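Local coordinates for pyruvate kinase (Pyrobaculum aerophilum, PDB 3QTG), which catalyses the last step of glycolysis, the transfer of the phosphoryl group of phosphoenolpyruvate to ADP to give pyruvate and ATP, as a homotetramer dependent on divalent metal ions, at residues A[271-276]-A[282-287]; A[276-281]-A[392-397]; A[310-313]-A[318-321]; A[323-328]-A[332-337]; A[375-380]-A[388-393]. All blocks are in the same frame, centred on the assembly; numbering follows the deposited sequence.

How the contacts relate
Contacts 1, 3 and 4 belong to the TIM barrel and follow one another along the chain. Contact 1 packs helix 266-279 against strand 284-287; contact 3, the two centres about 10 Å apart, packs helix 302-313 against the neighbouring strand 318-321. Contact 4, its centre about 15 Å from that of contact 3, joins the short helix 323-326 to helix 331-343. Contact 5 lies in the C-terminal alpha/beta domain, between strand 376-380 and helix 385-391. Contact 2 bridges the two domains: it takes the end of the helix used in contact 1 and the loop after the helix of contact 5, its centre about 10 and 11 Å from theirs. Packing thus runs unbroken from barrel wall to C-terminal domain.

Contact 1: A[271-276]-A[282-287]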
# COMPACT_ATOMS: atom_id res chain seq x y z
N ARG A 271 -15.96 16.73 -12.85
CA ARG A 271 -15.11 15.84 -12.08
C ARG A 271 -13.92 16.60 -11.50
O ARG A 271 -13.61 16.45 -10.33
CB ARG A 271 -14.66 14.66 -12.94
CG ARG A 271 -13.93 13.60 -12.20
CD ARG A 271 -13.31 12.59 -13.16
NE ARG A 271 -14.29 11.64 -13.67
CZ ARG A 271 -13.97 10.57 -14.39
NH1 ARG A 271 -12.71 10.31 -14.68
NH2 ARG A 271 -14.93 9.74 -14.81
N ARG A 272 -13.27 17.43 -12.32
CA ARG A 272 -12.12 18.20 -11.84
C ARG A 272 -12.47 19.20 -10.72
O ARG A 272 -11.70 19.35 -9.76
CB ARG A 272 -11.35 18.86 -13.00
CG ARG A 272 -10.37 19.96 -12.56
CD ARG A 272 -9.21 20.22 -13.58
NE ARG A 272 -9.61 21.08 -14.71
CZ ARG A 272 -10.04 20.64 -15.90
NH1 ARG A 272 -10.15 19.33 -16.14
NH2 ARG A 272 -10.38 21.51 -16.84
N ILE A 273 -13.62 19.87 -10.81
CA ILE A 273 -14.06 20.76 -9.73
C ILE A 273 -14.29 20.00 -8.41
O ILE A 273 -13.88 20.45 -7.33
CB ILE A 273 -15.32 21.59 -10.08
CG1 ILE A 273 -15.06 22.53 -11.28
CG2 ILE A 273 -15.75 22.40 -8.85
CD1 ILE A 273 -16.30 22.92 -12.10
N VAL A 274 -14.98 18.86 -8.53
CA VAL A 274 -15.31 18.00 -7.38
C VAL A 274 -14.04 17.39 -6.74
O VAL A 274 -13.86 17.51 -5.53
CB VAL A 274 -16.32 16.88 -7.76
CG1 VAL A 274 -16.55 15.93 -6.56
CG2 VAL A 274 -17.65 17.49 -8.22
N HIS A 275 -13.17 16.80 -7.54
CA HIS A 275 -11.87 16.31 -7.06
C HIS A 275 -11.05 17.40 -6.34
O HIS A 275 -10.54 17.19 -5.25
CB HIS A 275 -11.09 15.68 -8.23
CG HIS A 275 -11.61 14.32 -8.63
ND1 HIS A 275 -12.84 13.84 -8.21
CD2 HIS A 275 -11.06 13.35 -9.40
CE1 HIS A 275 -13.02 12.63 -8.72
NE2 HIS A 275 -11.96 12.31 -9.45
N THR A 276 -10.97 18.59 -6.92
CA THR A 276 -10.25 19.68 -6.31
C THR A 276 -10.83 20.15 -4.97
O THR A 276 -10.07 20.39 -4.01
CB THR A 276 -10.08 20.83 -7.31
OG1 THR A 276 -9.42 20.30 -8.46
CG2 THR A 276 -9.26 21.97 -6.74
N LYS A 282 -13.05 21.47 1.06
CA LYS A 282 -14.17 22.42 0.92
C LYS A 282 -15.45 21.67 0.61
O LYS A 282 -15.44 20.82 -0.27
CB LYS A 282 -13.88 23.42 -0.20
CG LYS A 282 -12.70 24.35 0.04
CD LYS A 282 -12.80 25.08 1.34
CE LYS A 282 -11.63 26.05 1.52
NZ LYS A 282 -11.67 26.66 2.87
N PRO A 283 -16.55 21.98 1.30
CA PRO A 283 -17.80 21.37 0.90
C PRO A 283 -18.12 21.72 -0.58
O PRO A 283 -17.77 22.82 -1.05
CB PRO A 283 -18.83 22.01 1.84
CG PRO A 283 -18.04 22.53 3.00
CD PRO A 283 -16.72 22.94 2.42
N ILE A 284 -18.75 20.79 -1.30
CA ILE A 284 -18.95 20.89 -2.74
C ILE A 284 -20.42 20.58 -3.11
O ILE A 284 -21.01 19.61 -2.63
CB ILE A 284 -17.94 19.98 -3.53
CG1 ILE A 284 -18.28 19.86 -5.02
CG2 ILE A 284 -17.78 18.59 -2.87
CD1 ILE A 284 -17.74 21.01 -5.89
N ALA A 285 -21.00 21.43 -3.95
CA ALA A 285 -22.34 21.21 -4.48
C ALA A 285 -22.32 21.08 -6.00
O ALA A 285 -21.43 21.60 -6.68
CB ALA A 285 -23.28 22.36 -4.05
N VAL A 286 -23.29 20.35 -6.52
CA VAL A 286 -23.59 20.39 -7.95
C VAL A 286 -25.01 20.94 -8.11
O VAL A 286 -25.95 20.46 -7.47
CB VAL A 286 -23.39 19.02 -8.64
CG1 VAL A 286 -23.85 19.08 -10.09
CG2 VAL A 286 -21.89 18.59 -8.60
N ALA A 287 -25.13 21.99 -8.92
CA ALA A 287 -26.37 22.75 -9.12
C ALA A 287 -26.81 22.77 -10.58
O ALA A 287 -25.97 22.83 -11.48
CB ALA A 287 -26.16 24.21 -8.64
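In the TIM barrel of pyruvate kinase, helix 266-279 lies on the outside of the barrel wall and runs back, nearly antiparallel (158°), over strand 284-287, the seventh of the eight; the two short axes come within 9.0 Å. I284 carries most of the contact. With its CG1 anti to the backbone N (chi1 170°), the longer branch extends to the helix, where CD1 meets CG2 of I273 at 3.8 Å and CG1 meets CG2 of V274 at 4.0 Å. Both helix side chains cross I284 at about a right angle, so single methyl and methylene groups do the touching. V274 CG2 serves a second strand residue, lying 4.4 Å from CG2 of V286 in a looser contact. I273 also leans on V250 and V252 of the preceding strand, and thus covers the seam between two strands. Branching at CB gives valine and isoleucine bulk close to the backbone, which fills the layer between helix and strand and suits I284 and V286 to an extended strand. The layer is buried and wholly aliphatic, so the contact itself is held by the hydrophobic effect and dispersion, while the backbone hydrogen bonds of V286 tie its strand to strand 318-321.

Contact 2: A[276-281]-A[392-397]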
# COMPACT_ATOMS: atom_id res chain seq x y z
N THR A 276 -10.97 18.59 -6.92
CA THR A 276 -10.25 19.68 -6.31
C THR A 276 -10.83 20.15 -4.97
O THR A 276 -10.07 20.39 -4.01
CB THR A 276 -10.08 20.83 -7.31
OG1 THR A 276 -9.42 20.30 -8.46
CG2 THR A 276 -9.26 21.97 -6.74
N SER A 277 -12.15 20.24 -4.89
CA SER A 277 -12.81 20.66 -3.65
C SER A 277 -12.61 19.65 -2.52
O SER A 277 -12.35 20.05 -1.40
CB SER A 277 -14.32 20.93 -3.84
OG SER A 277 -14.54 21.90 -4.84
N LEU A 278 -12.76 18.36 -2.83
CA LEU A 278 -12.53 17.27 -1.88
C LEU A 278 -11.09 17.26 -1.38
O LEU A 278 -10.88 17.17 -0.18
CB LEU A 278 -12.94 15.90 -2.46
CG LEU A 278 -14.45 15.65 -2.69
CD1 LEU A 278 -14.69 14.45 -3.57
CD2 LEU A 278 -15.13 15.44 -1.37
N LYS A 279 -10.13 17.37 -2.30
CA LYS A 279 -8.70 17.49 -1.97
C LYS A 279 -8.41 18.59 -0.93
O LYS A 279 -7.61 18.37 -0.02
CB LYS A 279 -7.86 17.75 -3.24
CG LYS A 279 -6.33 17.96 -3.01
CD LYS A 279 -5.52 17.94 -4.34
CE LYS A 279 -5.61 19.28 -5.08
NZ LYS A 279 -5.27 19.32 -6.58
N TYR A 280 -9.04 19.75 -1.09
CA TYR A 280 -8.83 20.90 -0.21
C TYR A 280 -9.81 21.02 0.95
O TYR A 280 -9.76 22.00 1.69
CB TYR A 280 -8.77 22.21 -1.02
CG TYR A 280 -7.50 22.33 -1.84
CD1 TYR A 280 -7.52 22.17 -3.21
CD2 TYR A 280 -6.26 22.55 -1.22
CE1 TYR A 280 -6.35 22.26 -3.96
CE2 TYR A 280 -5.09 22.64 -1.95
CZ TYR A 280 -5.15 22.49 -3.31
OH TYR A 280 -4.01 22.58 -4.05
N GLY A 281 -10.69 20.02 1.12
CA GLY A 281 -11.60 19.96 2.27
C GLY A 281 -12.64 21.05 2.26
O GLY A 281 -13.06 21.53 3.32
N LYS A 392 -15.33 16.22 6.10
CA LYS A 392 -14.52 16.28 4.87
C LYS A 392 -13.80 14.98 4.60
O LYS A 392 -13.37 14.75 3.48
CB LYS A 392 -13.53 17.45 4.88
CG LYS A 392 -12.35 17.28 5.79
CD LYS A 392 -11.57 18.57 5.89
CE LYS A 392 -10.20 18.28 6.46
NZ LYS A 392 -9.45 19.53 6.67
N PHE A 393 -13.68 14.13 5.64
CA PHE A 393 -13.07 12.82 5.45
C PHE A 393 -14.11 11.80 5.08
O PHE A 393 -13.79 10.62 5.00
CB PHE A 393 -12.25 12.37 6.68
CG PHE A 393 -11.03 13.22 6.91
CD1 PHE A 393 -9.89 13.04 6.13
CD2 PHE A 393 -11.04 14.22 7.88
CE1 PHE A 393 -8.76 13.85 6.34
CE2 PHE A 393 -9.94 15.01 8.09
CZ PHE A 393 -8.79 14.81 7.32
N ARG A 394 -15.35 12.24 4.86
CA ARG A 394 -16.39 11.39 4.26
C ARG A 394 -16.73 10.13 5.08
O ARG A 394 -16.66 9.00 4.57
CB ARG A 394 -16.05 11.06 2.79
CG ARG A 394 -16.10 12.30 1.84
CD ARG A 394 -17.48 12.92 1.85
NE ARG A 394 -17.72 14.01 0.88
CZ ARG A 394 -17.66 15.30 1.19
NH1 ARG A 394 -17.32 15.63 2.41
NH2 ARG A 394 -17.93 16.25 0.26
N PRO A 395 -17.13 10.33 6.35
CA PRO A 395 -17.64 9.16 7.13
C PRO A 395 -18.85 8.58 6.42
O PRO A 395 -19.60 9.33 5.76
CB PRO A 395 -18.05 9.78 8.46
CG PRO A 395 -18.27 11.31 8.10
CD PRO A 395 -17.21 11.59 7.11
N ARG A 396 -19.07 7.27 6.54
CA ARG A 396 -20.00 6.57 5.68
C ARG A 396 -21.36 6.41 6.32
O ARG A 396 -22.24 5.72 5.79
CB ARG A 396 -19.45 5.19 5.29
CG ARG A 396 -18.38 5.19 4.22
CD ARG A 396 -18.97 5.66 2.92
NE ARG A 396 -18.30 5.05 1.76
CZ ARG A 396 -17.40 5.67 1.01
NH1 ARG A 396 -17.04 6.93 1.29
NH2 ARG A 396 -16.86 5.04 -0.02
N GLY A 397 -21.53 7.01 7.49
CA GLY A 397 -22.82 6.97 8.19
C GLY A 397 -23.09 8.37 8.70
O GLY A 397 -22.21 9.24 8.65
O HOH W 1 -13.17 16.80 1.46
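R394 and L278 meet where a loop of the C-terminal domain reaches the end of barrel helix 266-279. From CB the arginine chain turns at CG, which is anti to the carbonyl carbon (chi1 -67°), and bends again at chi2 (-59°), which carries the head toward the helix. NE lies 3.7 Å from CD2 of L278 and also donates to the carbonyl of G315. CZ of R394 follows at 3.6 Å from L278 CD2, and at the tip NH2 comes to 3.3 Å from that CD2. The methyl sits over one face of the guanidinium, toward its rim, and the two side chains cross at about a right angle. The nitrogens have polar partners as well: NH2 makes a salt bridge with D317, and NH1 bonds to the carbonyl of A391 in its own domain. Long and flat, arginine can thus offer a face to a leucine while its N-H groups bind both domains. The helix ends here in a Schellman motif, with G281 as the C-prime residue at positive phi (67°), a conformation glycine adopts easily. Its CA lies 3.9 Å from CD of K392, whose extended chain passes alongside the turn and carries NZ onward to a salt bridge with D360. A further link is made by a water that donates to the carbonyl oxygens of L278, at 2.8 Å from its O, and of K392, at 2.9 Å from its O.

Contact 3: A[310-313]-A[318-321]; sequences TTAS and SLWL
L319 reaches from strand 318-321 toward T311 on helix 302-313, and the two side chains cross obliquely, methyl against methyl: CD2 of the leucine lies 3.5 Å from CG2 of the threonine. The torsion of T311 sorts its two branches. CG2 is anti to the backbone N and faces the strand, whereas OG1, beside the backbone N (chi1 -62°), bonds to the carbonyl of D307 one turn earlier and to the side chain of Q270. The other leucine methyl, CD1, turns to A312 and stands 4.3 Å from its CB, a looser approach. L319 thus spans two successive helix residues with one forked side chain, and alanine's small size lets the helix lie near the strand. The contact closes the beta-alpha-beta unit of strand 284-287, helix 302-313 and strand 318-321, the last such crossover of the TIM barrel. W320, next along the strand, lies on its other side, and its NE1 donates to OG of S318 at 3.0 Å, bent to 145° at the hydrogen. Threonine therefore plays two parts in this buried layer: its methyl adds to the apolar packing with L319, while its hydroxyl is satisfied away from the leucine.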
# COMPACT_ATOMS: atom_id res chain seq x y z
N THR A 310 -24.88 9.02 -10.21
CA THR A 310 -23.42 9.07 -10.34
C THR A 310 -22.77 10.36 -9.80
O THR A 310 -21.67 10.33 -9.24
CB THR A 310 -22.96 8.79 -11.78
OG1 THR A 310 -23.62 9.68 -12.67
CG2 THR A 310 -23.33 7.37 -12.19
N THR A 311 -23.43 11.50 -9.97
CA THR A 311 -22.97 12.74 -9.34
C THR A 311 -22.88 12.60 -7.80
O THR A 311 -21.84 12.93 -7.21
CB THR A 311 -23.88 13.93 -9.76
OG1 THR A 311 -23.77 14.09 -11.19
CG2 THR A 311 -23.48 15.22 -9.09
N ALA A 312 -23.95 12.08 -7.18
CA ALA A 312 -23.94 11.81 -5.74
C ALA A 312 -22.84 10.81 -5.29
O ALA A 312 -22.24 11.02 -4.23
CB ALA A 312 -25.32 11.36 -5.23
N SER A 313 -22.61 9.76 -6.08
CA SER A 313 -21.55 8.75 -5.83
C SER A 313 -20.15 9.31 -5.71
O SER A 313 -19.33 8.72 -5.01
CB SER A 313 -21.51 7.71 -6.96
OG SER A 313 -22.60 6.84 -6.83
N SER A 318 -23.79 18.19 -1.40
CA SER A 318 -25.19 18.51 -1.75
C SER A 318 -25.49 18.59 -3.25
O SER A 318 -24.58 18.76 -4.09
CB SER A 318 -25.66 19.78 -1.02
OG SER A 318 -24.80 20.88 -1.26
N LEU A 319 -26.79 18.46 -3.57
CA LEU A 319 -27.33 18.64 -4.92
C LEU A 319 -28.44 19.69 -4.85
O LEU A 319 -29.30 19.64 -3.97
CB LEU A 319 -27.86 17.33 -5.52
CG LEU A 319 -26.90 16.12 -5.65
CD1 LEU A 319 -27.66 14.84 -5.97
CD2 LEU A 319 -25.81 16.32 -6.70
N TRP A 320 -28.39 20.66 -5.76
CA TRP A 320 -29.29 21.80 -5.71
C TRP A 320 -30.23 21.76 -6.91
O TRP A 320 -29.78 21.84 -8.05
CB TRP A 320 -28.48 23.10 -5.76
CG TRP A 320 -27.54 23.35 -4.60
CD1 TRP A 320 -27.14 22.45 -3.64
CD2 TRP A 320 -26.89 24.58 -4.29
NE1 TRP A 320 -26.29 23.07 -2.75
CE2 TRP A 320 -26.13 24.38 -3.12
CE3 TRP A 320 -26.90 25.86 -4.88
CZ2 TRP A 320 -25.36 25.40 -2.53
CZ3 TRP A 320 -26.13 26.87 -4.30
CH2 TRP A 320 -25.37 26.63 -3.14
N LEU A 321 -31.52 21.62 -6.66
CA LEU A 321 -32.52 21.80 -7.70
C LEU A 321 -32.80 23.27 -7.90
O LEU A 321 -32.89 24.03 -6.93
CB LEU A 321 -33.81 21.06 -7.32
CG LEU A 321 -33.72 19.56 -7.03
CD1 LEU A 321 -35.10 18.95 -6.75
CD2 LEU A 321 -33.02 18.82 -8.16

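Contact 4: A[323-328]-A[332-337]; sequences NETASG and LAAVSW
T325 and A334 bring together two successive helices, 323-326 and 331-343, that follow the eighth and last strand of the TIM barrel. The tight part centres on CG2 of T325, which approaches V335 at about a right angle, 3.8 Å from its CG1, and lies 4.1 Å from CB of A334. Alanine suits the spot because its lone methyl lets the helices come close, to 6.3 Å between the CA atoms of E324 and A334. CB of A334 also sits 3.8 Å from the carbonyl O of E324. Threonine suits its own place because it is two-faced: the methyl packs on the second helix, while OG1 turns to the carbonyl of T22 on the first barrel strand. E324 contributes just the base of its side chain, and the bend at chi2 (96°) takes the carboxylate away to the backbone N-H groups of T322, L290 and L291. The side chain of E324 lies about 6 Å from that of T288, which probably binds the substrate. The loose side begins where helix 323-326 ends. S327 is exposed and takes no part in the packing; its backbone N reaches back to the carbonyl of N323, and its OG makes a weak hydrogen bond to that same O, at 3.5 Å.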
# COMPACT_ATOMS: atom_id res chain seq x y z
N ASN A 323 -34.71 25.30 -11.41
CA ASN A 323 -36.00 25.46 -12.13
C ASN A 323 -37.02 24.41 -11.80
O ASN A 323 -38.23 24.70 -11.77
CB ASN A 323 -35.78 25.44 -13.62
CG ASN A 323 -34.71 26.40 -14.07
OD1 ASN A 323 -33.70 25.99 -14.65
ND2 ASN A 323 -34.91 27.69 -13.79
N GLU A 324 -36.53 23.18 -11.58
CA GLU A 324 -37.33 21.99 -11.26
C GLU A 324 -38.30 22.25 -10.12
O GLU A 324 -39.37 21.65 -10.06
CB GLU A 324 -36.42 20.81 -10.83
CG GLU A 324 -35.39 20.36 -11.85
CD GLU A 324 -34.01 20.97 -11.65
OE1 GLU A 324 -33.91 22.15 -11.22
OE2 GLU A 324 -33.01 20.28 -11.95
N THR A 325 -37.90 23.13 -9.20
CA THR A 325 -38.74 23.47 -8.05
C THR A 325 -39.21 24.93 -8.08
O THR A 325 -40.30 25.24 -7.59
CB THR A 325 -38.03 23.14 -6.70
OG1 THR A 325 -36.86 23.96 -6.56
CG2 THR A 325 -37.64 21.65 -6.62
N ALA A 326 -38.41 25.81 -8.66
CA ALA A 326 -38.69 27.24 -8.66
C ALA A 326 -39.91 27.59 -9.54
O ALA A 326 -40.81 28.31 -9.10
CB ALA A 326 -37.47 28.05 -9.10
N SER A 327 -39.94 27.05 -10.75
CA SER A 327 -40.90 27.47 -11.77
C SER A 327 -41.63 26.32 -12.47
O SER A 327 -42.56 26.55 -13.24
CB SER A 327 -40.19 28.35 -12.81
OG SER A 327 -39.04 27.70 -13.33
N GLY A 328 -41.21 25.09 -12.17
CA GLY A 328 -41.77 23.89 -12.77
C GLY A 328 -43.13 23.47 -12.24
O GLY A 328 -43.64 24.00 -11.26
N LEU A 332 -42.97 19.26 -5.86
CA LEU A 332 -42.98 18.16 -4.89
C LEU A 332 -42.45 16.84 -5.46
O LEU A 332 -41.69 16.17 -4.80
CB LEU A 332 -44.37 17.94 -4.26
CG LEU A 332 -44.50 16.76 -3.29
CD1 LEU A 332 -43.57 16.87 -2.08
CD2 LEU A 332 -45.94 16.54 -2.82
N ALA A 333 -42.87 16.47 -6.66
CA ALA A 333 -42.36 15.25 -7.29
C ALA A 333 -40.85 15.34 -7.48
O ALA A 333 -40.15 14.35 -7.33
CB ALA A 333 -43.04 15.02 -8.62
N ALA A 334 -40.36 16.54 -7.79
CA ALA A 334 -38.95 16.79 -8.04
C ALA A 334 -38.08 16.52 -6.81
O ALA A 334 -37.12 15.77 -6.91
CB ALA A 334 -38.73 18.19 -8.58
N VAL A 335 -38.44 17.09 -5.65
CA VAL A 335 -37.71 16.82 -4.41
C VAL A 335 -37.90 15.39 -3.90
O VAL A 335 -37.00 14.82 -3.25
CB VAL A 335 -37.99 17.85 -3.27
CG1 VAL A 335 -37.55 19.25 -3.70
CG2 VAL A 335 -39.45 17.83 -2.81
N SER A 336 -39.06 14.82 -4.20
CA SER A 336 -39.38 13.47 -3.79
C SER A 336 -38.50 12.49 -4.56
O SER A 336 -37.89 11.61 -3.96
CB SER A 336 -40.87 13.19 -4.00
OG SER A 336 -41.21 11.90 -3.55
N TRP A 337 -38.39 12.67 -5.88
CA TRP A 337 -37.49 11.85 -6.70
C TRP A 337 -36.00 12.04 -6.40
O TRP A 337 -35.24 11.07 -6.43
CB TRP A 337 -37.77 12.08 -8.18
CG TRP A 337 -38.78 11.12 -8.70
CD1 TRP A 337 -40.11 11.36 -8.93
CD2 TRP A 337 -38.55 9.75 -9.05
NE1 TRP A 337 -40.72 10.23 -9.40
CE2 TRP A 337 -39.79 9.22 -9.48
CE3 TRP A 337 -37.42 8.92 -9.04
CZ2 TRP A 337 -39.94 7.89 -9.91
CZ3 TRP A 337 -37.57 7.59 -9.46
CH2 TRP A 337 -38.82 7.10 -9.89

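Contact 5: A[375-380]-A[388-393]; sequences ANILVF and RRIAKF
The CA atoms of V379 on strand 376-380 and I390 on helix 385-391 are 8.8 Å apart, the closest pair of CA atoms across the contact, which leaves side chains alone to bridge the two backbones. I390 is the helix residue that does so. Its CG1 is anti to the carbonyl carbon (chi1 -79°), which sends CD1 to V379, tip to tip, at 3.4 Å from CG2, closer than two methyls normally pack. I390 CD1 also lies 4.1 Å from I377 CG2, and I390 CG2 is 4.1 Å from I377 CD1; these two side chains meet at a slant. One branched residue thus settles over two strand residues, I377 and V379, that point to the helix, while L378 between them faces the other way and packs on L435. This alternation is what a sheet with helices on both faces needs. The unit is the beta-alpha-beta crossover of strand 376-380, helix 385-391 and strand 399-403 in the C-terminal alpha/beta domain. V399 on the last strand touches both I377 and V379, and V367 of helix 358-373 touches I390. With beta-branched aliphatic residues on both sides, cohesion here rests on shape and exclusion of water.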
# COMPACT_ATOMS: atom_id res chain seq x y z
N ALA A 375 -19.12 2.12 13.73
CA ALA A 375 -19.69 3.03 14.73
C ALA A 375 -20.24 4.34 14.14
O ALA A 375 -19.74 4.83 13.14
CB ALA A 375 -18.62 3.34 15.80
N ASN A 376 -21.26 4.90 14.78
CA ASN A 376 -21.66 6.27 14.45
C ASN A 376 -20.81 7.30 15.19
O ASN A 376 -20.41 7.08 16.34
CB ASN A 376 -23.16 6.53 14.68
CG ASN A 376 -24.02 5.97 13.54
OD1 ASN A 376 -24.37 6.67 12.55
ND2 ASN A 376 -24.32 4.68 13.64
N ILE A 377 -20.54 8.40 14.51
CA ILE A 377 -19.82 9.52 15.09
C ILE A 377 -20.78 10.55 15.62
O ILE A 377 -21.75 10.94 14.94
CB ILE A 377 -18.84 10.18 14.09
CG1 ILE A 377 -17.89 9.11 13.54
CG2 ILE A 377 -18.10 11.40 14.74
CD1 ILE A 377 -16.92 9.60 12.42
N LEU A 378 -20.49 10.99 16.85
CA LEU A 378 -21.21 12.06 17.51
C LEU A 378 -20.20 13.16 17.80
O LEU A 378 -19.11 12.87 18.25
CB LEU A 378 -21.81 11.56 18.84
CG LEU A 378 -23.06 10.69 18.88
CD1 LEU A 378 -22.94 9.43 18.02
CD2 LEU A 378 -23.33 10.29 20.35
N VAL A 379 -20.55 14.41 17.54
CA VAL A 379 -19.65 15.55 17.78
C VAL A 379 -20.39 16.63 18.53
O VAL A 379 -21.50 17.02 18.12
CB VAL A 379 -19.16 16.24 16.45
CG1 VAL A 379 -18.01 17.22 16.72
CG2 VAL A 379 -18.77 15.24 15.41
N PHE A 380 -19.77 17.16 19.58
CA PHE A 380 -20.22 18.42 20.16
C PHE A 380 -19.33 19.57 19.69
O PHE A 380 -18.11 19.59 19.88
CB PHE A 380 -20.41 18.40 21.68
CG PHE A 380 -21.40 19.44 22.16
CD1 PHE A 380 -22.77 19.18 22.14
CD2 PHE A 380 -20.97 20.69 22.59
CE1 PHE A 380 -23.70 20.15 22.57
CE2 PHE A 380 -21.89 21.68 22.99
CZ PHE A 380 -23.26 21.40 22.98
N ARG A 388 -17.40 19.95 10.67
CA ARG A 388 -16.87 20.09 9.30
C ARG A 388 -15.56 19.35 9.02
O ARG A 388 -15.39 18.76 7.95
CB ARG A 388 -16.71 21.57 8.94
CG ARG A 388 -18.04 22.28 8.65
CD ARG A 388 -17.81 23.79 8.43
NE ARG A 388 -19.05 24.55 8.58
CZ ARG A 388 -19.81 24.92 7.56
NH1 ARG A 388 -19.45 24.60 6.31
NH2 ARG A 388 -20.92 25.61 7.77
N ARG A 389 -14.62 19.38 9.97
CA ARG A 389 -13.38 18.67 9.75
C ARG A 389 -13.61 17.14 9.66
O ARG A 389 -12.96 16.46 8.89
CB ARG A 389 -12.34 19.01 10.82
CG ARG A 389 -10.96 18.41 10.54
CD ARG A 389 -9.96 18.69 11.67
NE ARG A 389 -10.06 20.05 12.17
CZ ARG A 389 -9.50 21.12 11.60
NH1 ARG A 389 -9.69 22.32 12.14
NH2 ARG A 389 -8.76 20.99 10.50
N ILE A 390 -14.56 16.63 10.43
CA ILE A 390 -14.92 15.21 10.35
C ILE A 390 -15.56 14.90 9.01
O ILE A 390 -15.18 13.93 8.35
CB ILE A 390 -15.83 14.76 11.54
CG1 ILE A 390 -14.98 14.52 12.79
CG2 ILE A 390 -16.60 13.47 11.18
CD1 ILE A 390 -15.73 14.70 14.08
N ALA A 391 -16.53 15.73 8.62
CA ALA A 391 -17.28 15.53 7.37
C ALA A 391 -16.41 15.45 6.13
O ALA A 391 -16.71 14.68 5.21
CB ALA A 391 -18.36 16.61 7.18
N LYS A 392 -15.33 16.22 6.10
CA LYS A 392 -14.52 16.28 4.87
C LYS A 392 -13.80 14.98 4.60
O LYS A 392 -13.37 14.75 3.48
CB LYS A 392 -13.53 17.45 4.88
CG LYS A 392 -12.35 17.28 5.79
CD LYS A 392 -11.57 18.57 5.89
CE LYS A 392 -10.20 18.28 6.46
NZ LYS A 392 -9.45 19.53 6.67
N PHE A 393 -13.68 14.13 5.64
CA PHE A 393 -13.07 12.82 5.45
C PHE A 393 -14.11 11.80 5.08
O PHE A 393 -13.79 10.62 5.00
CB PHE A 393 -12.25 12.37 6.68
CG PHE A 393 -11.03 13.22 6.91
CD1 PHE A 393 -9.89 13.04 6.13
CD2 PHE A 393 -11.04 14.22 7.88
CE1 PHE A 393 -8.76 13.85 6.34
CE2 PHE A 393 -9.94 15.01 8.09
CZ PHE A 393 -8.79 14.81 7.32